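Arylesterase (Sulfolobus solfataricus, PDB 5L2P) hydrolyses aryl dialkyl phosphates, aromatic esters and p-nitrophenyl fatty acid esters, with paraoxon, phenyl acetate and the C6 caproate among its best substrates. Local coordinates at residues R170-P181 against D236-V246; V182-L190 against L224-I233. One frame throughout, in Å; residues are numbered along the deposited sequence.

Interaction 1: residues R170-P181 against D236-V246; sequences RDNKLKLTAQVP and DLSNLPQAIVV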
loop_
_atom_site.group_PDB
_atom_site.type_symbol
_atom_site.label_atom_id
_atom_site.label_comp_id
_atom_site.label_asym_id
_atom_site.label_seq_id
_atom_site.Cartn_x
_atom_site.Cartn_y
_atom_site.Cartn_z
ATOM N N ARG A 170 -11.431 -31.994 1.070
ATOM C CA ARG A 170 -10.364 -32.517 1.902
ATOM C C ARG A 170 -10.902 -33.362 3.053
ATOM O O ARG A 170 -10.383 -34.432 3.319
ATOM C CB ARG A 170 -9.502 -31.378 2.437
ATOM C CG ARG A 170 -8.292 -31.854 3.200
ATOM C CD ARG A 170 -7.531 -30.677 3.780
ATOM N NE ARG A 170 -8.320 -29.981 4.789
ATOM C CZ ARG A 170 -7.980 -28.827 5.345
ATOM N NH1 ARG A 170 -6.880 -28.189 4.975
ATOM N NH2 ARG A 170 -8.760 -28.290 6.263
ATOM N N ASP A 171 -11.939 -32.882 3.737
ATOM C CA ASP A 171 -12.616 -33.664 4.794
ATOM C C ASP A 171 -13.054 -35.036 4.318
ATOM O O ASP A 171 -12.904 -36.028 5.019
ATOM C CB ASP A 171 -13.868 -32.936 5.298
ATOM C CG ASP A 171 -13.554 -31.669 6.114
ATOM O OD1 ASP A 171 -12.365 -31.431 6.466
ATOM O OD2 ASP A 171 -14.520 -30.909 6.399
ATOM N N ASN A 172 -13.626 -35.081 3.123
ATOM C CA ASN A 172 -14.196 -36.305 2.568
ATOM C C ASN A 172 -13.233 -37.065 1.674
ATOM O O ASN A 172 -13.638 -38.013 1.017
ATOM C CB ASN A 172 -15.473 -35.946 1.806
ATOM C CG ASN A 172 -16.545 -35.478 2.728
ATOM O OD1 ASN A 172 -17.162 -36.281 3.399
ATOM N ND2 ASN A 172 -16.745 -34.185 2.805
ATOM N N LYS A 173 -11.973 -36.639 1.647
ATOM C CA LYS A 173 -10.932 -37.269 0.836
ATOM C C LYS A 173 -11.301 -37.367 -0.656
ATOM O O LYS A 173 -10.941 -38.326 -1.341
ATOM C CB LYS A 173 -10.591 -38.645 1.399
ATOM C CG LYS A 173 -10.421 -38.648 2.911
ATOM C CD LYS A 173 -10.109 -40.050 3.417
ATOM C CE LYS A 173 -11.214 -41.070 3.116
ATOM N NZ LYS A 173 -10.971 -42.335 3.848
ATOM N N LEU A 174 -12.007 -36.356 -1.145
ATOM C CA LEU A 174 -12.309 -36.233 -2.561
ATOM C C LEU A 174 -11.192 -35.397 -3.201
ATOM O O LEU A 174 -10.924 -34.269 -2.777
ATOM C CB LEU A 174 -13.682 -35.567 -2.738
ATOM C CG LEU A 174 -14.252 -35.439 -4.164
ATOM C CD1 LEU A 174 -15.777 -35.439 -4.136
ATOM C CD2 LEU A 174 -13.795 -34.190 -4.903
ATOM N N LYS A 175 -10.541 -35.944 -4.209
ATOM C CA LYS A 175 -9.428 -35.244 -4.838
ATOM C C LYS A 175 -9.907 -34.292 -5.920
ATOM O O LYS A 175 -10.723 -34.645 -6.769
ATOM C CB LYS A 175 -8.404 -36.215 -5.434
ATOM C CG LYS A 175 -7.102 -35.521 -5.802
ATOM C CD LYS A 175 -6.481 -36.060 -7.090
ATOM C CE LYS A 175 -5.407 -35.109 -7.596
ATOM N NZ LYS A 175 -4.887 -35.498 -8.930
ATOM N N LEU A 176 -9.387 -33.071 -5.871
ATOM C CA LEU A 176 -9.583 -32.082 -6.911
ATOM C C LEU A 176 -8.212 -31.737 -7.399
ATOM O O LEU A 176 -7.310 -31.602 -6.618
ATOM C CB LEU A 176 -10.254 -30.818 -6.358
ATOM C CG LEU A 176 -11.664 -31.040 -5.828
ATOM C CD1 LEU A 176 -12.190 -29.819 -5.111
ATOM C CD2 LEU A 176 -12.607 -31.403 -6.949
ATOM N N THR A 177 -8.063 -31.580 -8.701
ATOM C CA THR A 177 -6.754 -31.287 -9.251
ATOM C C THR A 177 -6.383 -29.824 -9.087
ATOM O O THR A 177 -5.200 -29.505 -8.963
ATOM C CB THR A 177 -6.620 -31.757 -10.726
ATOM O OG1 THR A 177 -5.274 -31.560 -11.166
ATOM C CG2 THR A 177 -7.535 -30.989 -11.639
ATOM N N ALA A 178 -7.376 -28.943 -9.088
ATOM C CA ALA A 178 -7.144 -27.506 -9.006
ATOM C C ALA A 178 -8.355 -26.728 -8.501
ATOM O O ALA A 178 -9.470 -27.214 -8.500
ATOM C CB ALA A 178 -6.746 -26.975 -10.364
ATOM N N GLN A 179 -8.099 -25.505 -8.033
ATOM C CA GLN A 179 -9.156 -24.579 -7.617
ATOM C C GLN A 179 -8.829 -23.180 -8.127
ATOM O O GLN A 179 -7.679 -22.718 -8.041
ATOM C CB GLN A 179 -9.278 -24.556 -6.084
ATOM C CG GLN A 179 -7.988 -24.182 -5.362
ATOM C CD GLN A 179 -8.241 -23.962 -3.884
ATOM O OE1 GLN A 179 -9.276 -23.370 -3.495
ATOM N NE2 GLN A 179 -7.309 -24.454 -3.031
ATOM N N VAL A 180 -9.848 -22.502 -8.648
ATOM C CA VAL A 180 -9.664 -21.189 -9.214
ATOM C C VAL A 180 -10.687 -20.201 -8.670
ATOM O O VAL A 180 -11.662 -19.893 -9.337
ATOM C CB VAL A 180 -9.726 -21.236 -10.747
ATOM C CG1 VAL A 180 -9.322 -19.901 -11.356
ATOM C CG2 VAL A 180 -8.779 -22.313 -11.258
ATOM N N PRO A 181 -10.446 -19.686 -7.445
ATOM C CA PRO A 181 -11.276 -18.606 -6.930
ATOM C C PRO A 181 -10.866 -17.272 -7.519
ATOM O O PRO A 181 -9.730 -16.813 -7.333
ATOM C CB PRO A 181 -11.023 -18.649 -5.419
ATOM C CG PRO A 181 -9.700 -19.298 -5.267
ATOM C CD PRO A 181 -9.408 -20.102 -6.483
ATOM N N ASP A 236 -6.363 -25.067 9.456
ATOM C CA ASP A 236 -5.457 -25.737 8.509
ATOM C C ASP A 236 -5.876 -25.485 7.039
ATOM O O ASP A 236 -6.991 -25.810 6.643
ATOM C CB ASP A 236 -5.458 -27.231 8.793
ATOM C CG ASP A 236 -4.482 -27.974 7.961
ATOM O OD1 ASP A 236 -3.421 -27.424 7.629
ATOM O OD2 ASP A 236 -4.748 -29.134 7.630
ATOM N N LEU A 237 -4.983 -24.923 6.237
ATOM C CA LEU A 237 -5.208 -24.759 4.809
ATOM C C LEU A 237 -4.224 -25.548 3.938
ATOM O O LEU A 237 -4.031 -25.199 2.767
ATOM C CB LEU A 237 -5.173 -23.268 4.453
ATOM C CG LEU A 237 -6.351 -22.464 5.013
ATOM C CD1 LEU A 237 -6.105 -20.988 4.797
ATOM C CD2 LEU A 237 -7.689 -22.882 4.381
ATOM N N SER A 238 -3.606 -26.601 4.501
ATOM C CA SER A 238 -2.703 -27.474 3.728
ATOM C C SER A 238 -3.493 -28.611 3.081
ATOM O O SER A 238 -4.640 -28.843 3.432
ATOM C CB SER A 238 -1.622 -28.055 4.637
ATOM O OG SER A 238 -2.189 -28.977 5.569
ATOM N N ASN A 239 -2.842 -29.346 2.175
ATOM C CA ASN A 239 -3.452 -30.470 1.462
ATOM C C ASN A 239 -4.722 -30.070 0.722
ATOM O O ASN A 239 -5.679 -30.823 0.632
ATOM C CB ASN A 239 -3.745 -31.626 2.427
ATOM C CG ASN A 239 -2.487 -32.272 2.963
ATOM O OD1 ASN A 239 -1.471 -32.376 2.266
ATOM N ND2 ASN A 239 -2.562 -32.755 4.205
ATOM N N LEU A 240 -4.716 -28.855 0.209
ATOM C CA LEU A 240 -5.767 -28.363 -0.602
ATOM C C LEU A 240 -5.244 -28.347 -2.022
ATOM O O LEU A 240 -4.033 -28.404 -2.239
ATOM C CB LEU A 240 -6.186 -26.958 -0.155
ATOM C CG LEU A 240 -6.948 -26.893 1.165
ATOM C CD1 LEU A 240 -7.252 -25.440 1.475
ATOM C CD2 LEU A 240 -8.250 -27.668 1.108
ATOM N N PRO A 241 -6.166 -28.240 -3.003
ATOM C CA PRO A 241 -5.723 -28.324 -4.380
ATOM C C PRO A 241 -4.857 -27.129 -4.793
ATOM O O PRO A 241 -5.013 -26.028 -4.283
ATOM C CB PRO A 241 -7.037 -28.408 -5.188
ATOM C CG PRO A 241 -8.128 -28.116 -4.263
ATOM C CD PRO A 241 -7.634 -28.253 -2.871
ATOM N N GLN A 242 -3.966 -27.380 -5.722
ATOM C CA GLN A 242 -3.233 -26.328 -6.396
ATOM C C GLN A 242 -4.184 -25.170 -6.797
ATOM O O GLN A 242 -5.254 -25.402 -7.440
ATOM C CB GLN A 242 -2.578 -26.972 -7.626
ATOM C CG GLN A 242 -1.785 -26.048 -8.520
ATOM C CD GLN A 242 -1.176 -26.795 -9.703
ATOM O OE1 GLN A 242 -1.511 -27.966 -9.958
ATOM N NE2 GLN A 242 -0.265 -26.128 -10.424
ATOM N N ALA A 243 -3.799 -23.940 -6.458
ATOM C CA ALA A 243 -4.687 -22.788 -6.597
ATOM C C ALA A 243 -4.250 -21.717 -7.591
ATOM O O ALA A 243 -3.082 -21.407 -7.698
ATOM C CB ALA A 243 -4.899 -22.141 -5.245
ATOM N N ILE A 244 -5.212 -21.145 -8.292
ATOM C CA ILE A 244 -5.005 -19.923 -9.043
ATOM C C ILE A 244 -5.966 -18.883 -8.469
ATOM O O ILE A 244 -7.143 -18.909 -8.767
ATOM C CB ILE A 244 -5.282 -20.138 -10.540
ATOM C CG1 ILE A 244 -4.324 -21.193 -11.084
ATOM C CG2 ILE A 244 -5.128 -18.838 -11.321
ATOM C CD1 ILE A 244 -4.657 -21.726 -12.462
ATOM N N VAL A 245 -5.454 -17.970 -7.642
ATOM C CA VAL A 245 -6.250 -16.875 -7.051
ATOM C C VAL A 245 -6.044 -15.563 -7.797
ATOM O O VAL A 245 -4.938 -15.111 -7.994
ATOM C CB VAL A 245 -5.944 -16.666 -5.568
ATOM C CG1 VAL A 245 -6.888 -15.676 -4.942
ATOM C CG2 VAL A 245 -6.035 -17.976 -4.813
ATOM N N VAL A 246 -7.156 -14.967 -8.225
ATOM C CA VAL A 246 -7.110 -13.760 -9.026
ATOM C C VAL A 246 -7.841 -12.662 -8.273
ATOM O O VAL A 246 -8.918 -12.901 -7.740
ATOM C CB VAL A 246 -7.748 -13.974 -10.398
ATOM C CG1 VAL A 246 -7.617 -12.720 -11.279
ATOM C CG2 VAL A 246 -7.088 -15.140 -11.082
#

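Interaction 2: residues V182-L190 against L224-I233; sequences VVPFVYLDL and LYNPLFSPLI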
loop_
_atom_site.group_PDB
_atom_site.type_symbol
_atom_site.label_atom_id
_atom_site.label_comp_id
_atom_site.label_asym_id
_atom_site.label_seq_id
_atom_site.Cartn_x
_atom_site.Cartn_y
_atom_site.Cartn_z
ATOM N N VAL A 182 -11.796 -16.651 -8.233
ATOM C CA VAL A 182 -11.577 -15.346 -8.812
ATOM C C VAL A 182 -12.328 -14.325 -7.952
ATOM O O VAL A 182 -13.507 -14.491 -7.617
ATOM C CB VAL A 182 -12.110 -15.321 -10.237
ATOM C CG1 VAL A 182 -11.982 -13.926 -10.854
ATOM C CG2 VAL A 182 -11.385 -16.360 -11.064
ATOM N N VAL A 183 -11.634 -13.254 -7.609
ATOM C CA VAL A 183 -12.144 -12.242 -6.699
ATOM C C VAL A 183 -13.038 -12.794 -5.563
ATOM O O VAL A 183 -14.074 -12.226 -5.259
ATOM C CB VAL A 183 -12.819 -11.090 -7.472
ATOM C CG1 VAL A 183 -11.772 -10.403 -8.377
ATOM C CG2 VAL A 183 -14.037 -11.590 -8.283
ATOM N N PRO A 184 -12.567 -13.816 -4.863
ATOM C CA PRO A 184 -13.364 -14.437 -3.838
ATOM C C PRO A 184 -13.643 -13.637 -2.563
ATOM O O PRO A 184 -12.831 -12.793 -2.135
ATOM C CB PRO A 184 -12.472 -15.637 -3.421
ATOM C CG PRO A 184 -11.085 -15.124 -3.563
ATOM C CD PRO A 184 -11.134 -14.223 -4.772
ATOM N N PHE A 185 -14.772 -13.959 -1.937
ATOM C CA PHE A 185 -15.020 -13.644 -0.524
ATOM C C PHE A 185 -14.545 -14.819 0.328
ATOM O O PHE A 185 -15.014 -15.945 0.158
ATOM C CB PHE A 185 -16.513 -13.392 -0.291
ATOM C CG PHE A 185 -16.876 -13.136 1.137
ATOM C CD1 PHE A 185 -17.034 -14.192 2.043
ATOM C CD2 PHE A 185 -17.056 -11.843 1.602
ATOM C CE1 PHE A 185 -17.382 -13.952 3.379
ATOM C CE2 PHE A 185 -17.388 -11.617 2.939
ATOM C CZ PHE A 185 -17.549 -12.677 3.815
ATOM N N VAL A 186 -13.640 -14.549 1.273
ATOM C CA VAL A 186 -13.100 -15.598 2.159
ATOM C C VAL A 186 -13.140 -15.260 3.644
ATOM O O VAL A 186 -12.785 -16.097 4.471
ATOM C CB VAL A 186 -11.648 -15.936 1.800
ATOM C CG1 VAL A 186 -11.590 -16.607 0.452
ATOM C CG2 VAL A 186 -10.734 -14.707 1.810
ATOM N N TYR A 187 -13.590 -14.061 3.995
ATOM C CA TYR A 187 -13.510 -13.589 5.377
ATOM C C TYR A 187 -14.329 -12.308 5.585
ATOM O O TYR A 187 -14.546 -11.539 4.639
ATOM C CB TYR A 187 -12.018 -13.287 5.732
ATOM C CG TYR A 187 -11.789 -12.996 7.201
ATOM C CD1 TYR A 187 -12.072 -13.962 8.165
ATOM C CD2 TYR A 187 -11.314 -11.757 7.637
ATOM C CE1 TYR A 187 -11.921 -13.704 9.514
ATOM C CE2 TYR A 187 -11.088 -11.509 9.001
ATOM C CZ TYR A 187 -11.403 -12.494 9.936
ATOM O OH TYR A 187 -11.254 -12.319 11.311
ATOM N N LEU A 188 -14.767 -12.072 6.815
ATOM C CA LEU A 188 -15.357 -10.790 7.187
ATOM C C LEU A 188 -14.245 -9.794 7.469
ATOM O O LEU A 188 -13.865 -9.542 8.608
ATOM C CB LEU A 188 -16.262 -10.924 8.420
ATOM C CG LEU A 188 -17.177 -9.723 8.675
ATOM C CD1 LEU A 188 -18.365 -9.712 7.691
ATOM C CD2 LEU A 188 -17.661 -9.779 10.109
ATOM N N ASP A 189 -13.705 -9.231 6.413
ATOM C CA ASP A 189 -12.606 -8.286 6.514
ATOM C C ASP A 189 -13.066 -6.884 6.816
ATOM O O ASP A 189 -13.677 -6.255 5.992
ATOM C CB ASP A 189 -11.840 -8.287 5.191
ATOM C CG ASP A 189 -10.763 -7.257 5.127
ATOM O OD1 ASP A 189 -10.157 -6.897 6.157
ATOM O OD2 ASP A 189 -10.499 -6.821 4.001
ATOM N N LEU A 190 -12.744 -6.376 8.002
ATOM C CA LEU A 190 -13.033 -4.989 8.362
ATOM C C LEU A 190 -11.801 -4.075 8.381
ATOM O O LEU A 190 -11.931 -2.848 8.416
ATOM C CB LEU A 190 -13.692 -4.955 9.719
ATOM C CG LEU A 190 -14.967 -5.809 9.845
ATOM C CD1 LEU A 190 -15.529 -5.722 11.243
ATOM C CD2 LEU A 190 -16.059 -5.457 8.828
ATOM N N LEU A 224 -20.291 -16.504 11.228
ATOM C CA LEU A 224 -19.176 -15.643 10.817
ATOM C C LEU A 224 -17.797 -16.299 10.977
ATOM O O LEU A 224 -16.930 -16.065 10.162
ATOM C CB LEU A 224 -19.205 -14.317 11.574
ATOM C CG LEU A 224 -20.382 -13.389 11.360
ATOM C CD1 LEU A 224 -20.242 -12.257 12.371
ATOM C CD2 LEU A 224 -20.415 -12.881 9.919
ATOM N N TYR A 225 -17.617 -17.141 11.980
ATOM C CA TYR A 225 -16.321 -17.815 12.176
ATOM C C TYR A 225 -16.332 -19.260 11.731
ATOM O O TYR A 225 -15.390 -20.019 11.992
ATOM C CB TYR A 225 -15.836 -17.716 13.634
ATOM C CG TYR A 225 -16.772 -18.276 14.700
ATOM C CD1 TYR A 225 -16.810 -19.636 15.001
ATOM C CD2 TYR A 225 -17.571 -17.421 15.445
ATOM C CE1 TYR A 225 -17.641 -20.115 15.988
ATOM C CE2 TYR A 225 -18.403 -17.900 16.422
ATOM C CZ TYR A 225 -18.443 -19.230 16.694
ATOM O OH TYR A 225 -19.337 -19.603 17.705
ATOM N N ASN A 226 -17.376 -19.641 11.010
ATOM C CA ASN A 226 -17.442 -20.969 10.412
ATOM C C ASN A 226 -16.501 -21.003 9.211
ATOM O O ASN A 226 -16.572 -20.128 8.351
ATOM C CB ASN A 226 -18.876 -21.261 9.968
ATOM C CG ASN A 226 -19.115 -22.751 9.707
ATOM O OD1 ASN A 226 -18.377 -23.373 8.990
ATOM N ND2 ASN A 226 -20.160 -23.313 10.289
ATOM N N PRO A 227 -15.603 -21.999 9.150
ATOM C CA PRO A 227 -14.667 -22.027 8.019
ATOM C C PRO A 227 -15.331 -22.264 6.645
ATOM O O PRO A 227 -14.784 -21.831 5.646
ATOM C CB PRO A 227 -13.694 -23.161 8.378
ATOM C CG PRO A 227 -13.864 -23.392 9.829
ATOM C CD PRO A 227 -15.294 -23.033 10.153
ATOM N N LEU A 228 -16.490 -22.920 6.592
ATOM C CA LEU A 228 -17.210 -23.064 5.320
ATOM C C LEU A 228 -17.801 -21.740 4.825
ATOM O O LEU A 228 -18.077 -21.608 3.635
ATOM C CB LEU A 228 -18.332 -24.099 5.408
ATOM C CG LEU A 228 -17.885 -25.520 5.779
ATOM C CD1 LEU A 228 -19.069 -26.479 5.860
ATOM C CD2 LEU A 228 -16.847 -26.085 4.829
ATOM N N PHE A 229 -18.007 -20.784 5.723
ATOM C CA PHE A 229 -18.388 -19.452 5.336
ATOM C C PHE A 229 -17.158 -18.575 5.105
ATOM O O PHE A 229 -17.076 -17.856 4.087
ATOM C CB PHE A 229 -19.290 -18.836 6.381
ATOM C CG PHE A 229 -19.493 -17.359 6.203
ATOM C CD1 PHE A 229 -20.300 -16.874 5.203
ATOM C CD2 PHE A 229 -18.900 -16.464 7.068
ATOM C CE1 PHE A 229 -20.490 -15.526 5.051
ATOM C CE2 PHE A 229 -19.075 -15.110 6.925
ATOM C CZ PHE A 229 -19.872 -14.630 5.910
ATOM N N SER A 230 -16.223 -18.622 6.068
ATOM C CA SER A 230 -14.974 -17.851 6.038
ATOM C C SER A 230 -13.792 -18.762 6.051
ATOM O O SER A 230 -13.193 -18.988 7.105
ATOM C CB SER A 230 -14.881 -16.909 7.236
ATOM O OG SER A 230 -15.757 -15.800 7.084
ATOM N N PRO A 231 -13.426 -19.290 4.885
ATOM C CA PRO A 231 -12.306 -20.235 4.826
ATOM C C PRO A 231 -10.949 -19.678 5.307
ATOM O O PRO A 231 -10.059 -20.448 5.647
ATOM C CB PRO A 231 -12.243 -20.619 3.340
ATOM C CG PRO A 231 -13.118 -19.633 2.633
ATOM C CD PRO A 231 -14.126 -19.179 3.607
ATOM N N LEU A 232 -10.798 -18.360 5.324
ATOM C CA LEU A 232 -9.563 -17.763 5.787
ATOM C C LEU A 232 -9.321 -18.061 7.295
ATOM O O LEU A 232 -8.186 -18.100 7.733
ATOM C CB LEU A 232 -9.574 -16.256 5.507
ATOM C CG LEU A 232 -8.219 -15.574 5.546
ATOM C CD1 LEU A 232 -7.250 -16.102 4.501
ATOM C CD2 LEU A 232 -8.413 -14.078 5.373
ATOM N N ILE A 233 -10.403 -18.278 8.052
ATOM C CA ILE A 233 -10.306 -18.513 9.477
ATOM C C ILE A 233 -10.032 -19.959 9.781
ATOM O O ILE A 233 -9.912 -20.344 10.940
ATOM C CB ILE A 233 -11.584 -18.044 10.232
ATOM C CG1 ILE A 233 -11.216 -17.693 11.676
ATOM C CG2 ILE A 233 -12.714 -19.066 10.197
ATOM C CD1 ILE A 233 -12.367 -17.188 12.535
#

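Interaction 1: residues R170-P181 against D236-V246
Arg170 meets the turn at Asp236-Ser238 because its chain runs out with CG anti to the backbone N (chi1 -174°) and then bends at its third torsion, which lays the guanidinium edge against two backbone carbonyls. NH1 gives hydrogen bonds to Ser238 O at 2.8 Å and to Asp236 O at 2.9 Å, and NH2 adds a third, also to Asp236 O. Both oxygens lie close to the guanidinium plane, so the edge does the work; Ser238 O receives NH1 in its own carbonyl plane, whereas at Asp236 O the same nitrogen stands above it. The Asp236 carboxylate comes over one face of the guanidinium, OD2 3.5 Å from NH1, a salt bridge that rests on charge, since no N-H points at the oxygen. Its OD1 is engaged within the turn by Ser238 N and OG, the first bond closing an Asx turn.

Gln179 places CG between its backbone N and carbonyl carbon (chi1 57°) and then extends, which carries NE2 to Pro241 O at 3.1 Å along a nearly straight bond. Beside it, strands 178-182 and 242-248 of the alpha/beta hydrolase sheet run parallel: Gln179 N binds Gln242 O, and Gln179 O receives Ile244 N at 2.9 Å. Val180 and Ile244 lie side by side on the face covered by helix 287-305, while Gln179 and Ala243 face helix 254-266. Leu176 CB packs on Pro241 CG at 4.0 Å. All seven hydrogen bonds across the contact end on backbone carbonyls, so it probably relies more on the course of the main chain than on acceptor side chains, with the carboxylate over the guanidinium probably adding electrostatic attraction.

Interaction 2: residues V182-L190 against L224-I233
Val186 and Ser230-Leu232 are joined through the backbone: Leu232 N, in the 3-10 turn 231-233, donates to Val186 O at 3.1 Å with 165° at the hydrogen, and the CA atoms of Tyr187 and Ser230 come within 4.6 Å. Apolar side chains pack near this bond. The Pro231 ring crosses Val186 at about a right angle, its CG against Val186 CG1, while Leu232 sends CD2 against Tyr187 CB at 3.7 Å. Leu232 CG stands anti to its backbone N (chi1 -162°), and with the second torsion near +60° this turns the CD2 branch onto the start of the tyrosine side chain.

Both segments are loops of the alpha/beta hydrolase fold, the first following strand 178-182 and the second leading toward strand 242-248. The side chain of Phe185 is about 6 Å from that of Ser156 and about 7 Å from that of His281, which are inferred to be catalytic, so this end of the contact borders the probable active site. There CE1 of Phe185 approaches CZ of Phe229 at 3.6 Å; the ring planes make 51° and the centroids are 5.3 Å apart, an oblique aromatic pair. Trp86 meets Phe185 edge-to-face as a further aromatic neighbour. An alanine at Phe185 would remove the ring and is likely to leave Phe229 CZ without its aromatic partner, opening a gap near Ser156 and His281. Asn160 ND2 hydrogen-bonds to both Phe185 O and Phe229 O, tying both backbones to helix 157-171. Farther along, Leu188 CD2 meets Leu224 CD2 at 4.2 Å, and Tyr187 OH hydrogen-bonds to Leu188 O of a neighbouring subunit.

Both interactions are largely buried, their centres 15 Å apart, and interaction 2 lies between the two segments of interaction 1 along the chain. Interaction 1 joins neighbouring strands of the central sheet, and the end of helix 157-171 to the turn before strand 242-248, reaching the surface at Asp236 and Asn239; interaction 2 joins the loop after strand 178-182 to the one between helix 212-217 and strand 242-248. The chemistry follows: seven hydrogen bonds and a salt bridge cross interaction 1, against one hydrogen bond and mainly apolar or aromatic contacts in interaction 2. The two meet at Val246 O, 2.7 Å from Val183 N in a probable hydrogen bond, and where Leu237 CD2 packs on Pro231 O. Helix 254-266 touches side chains of both.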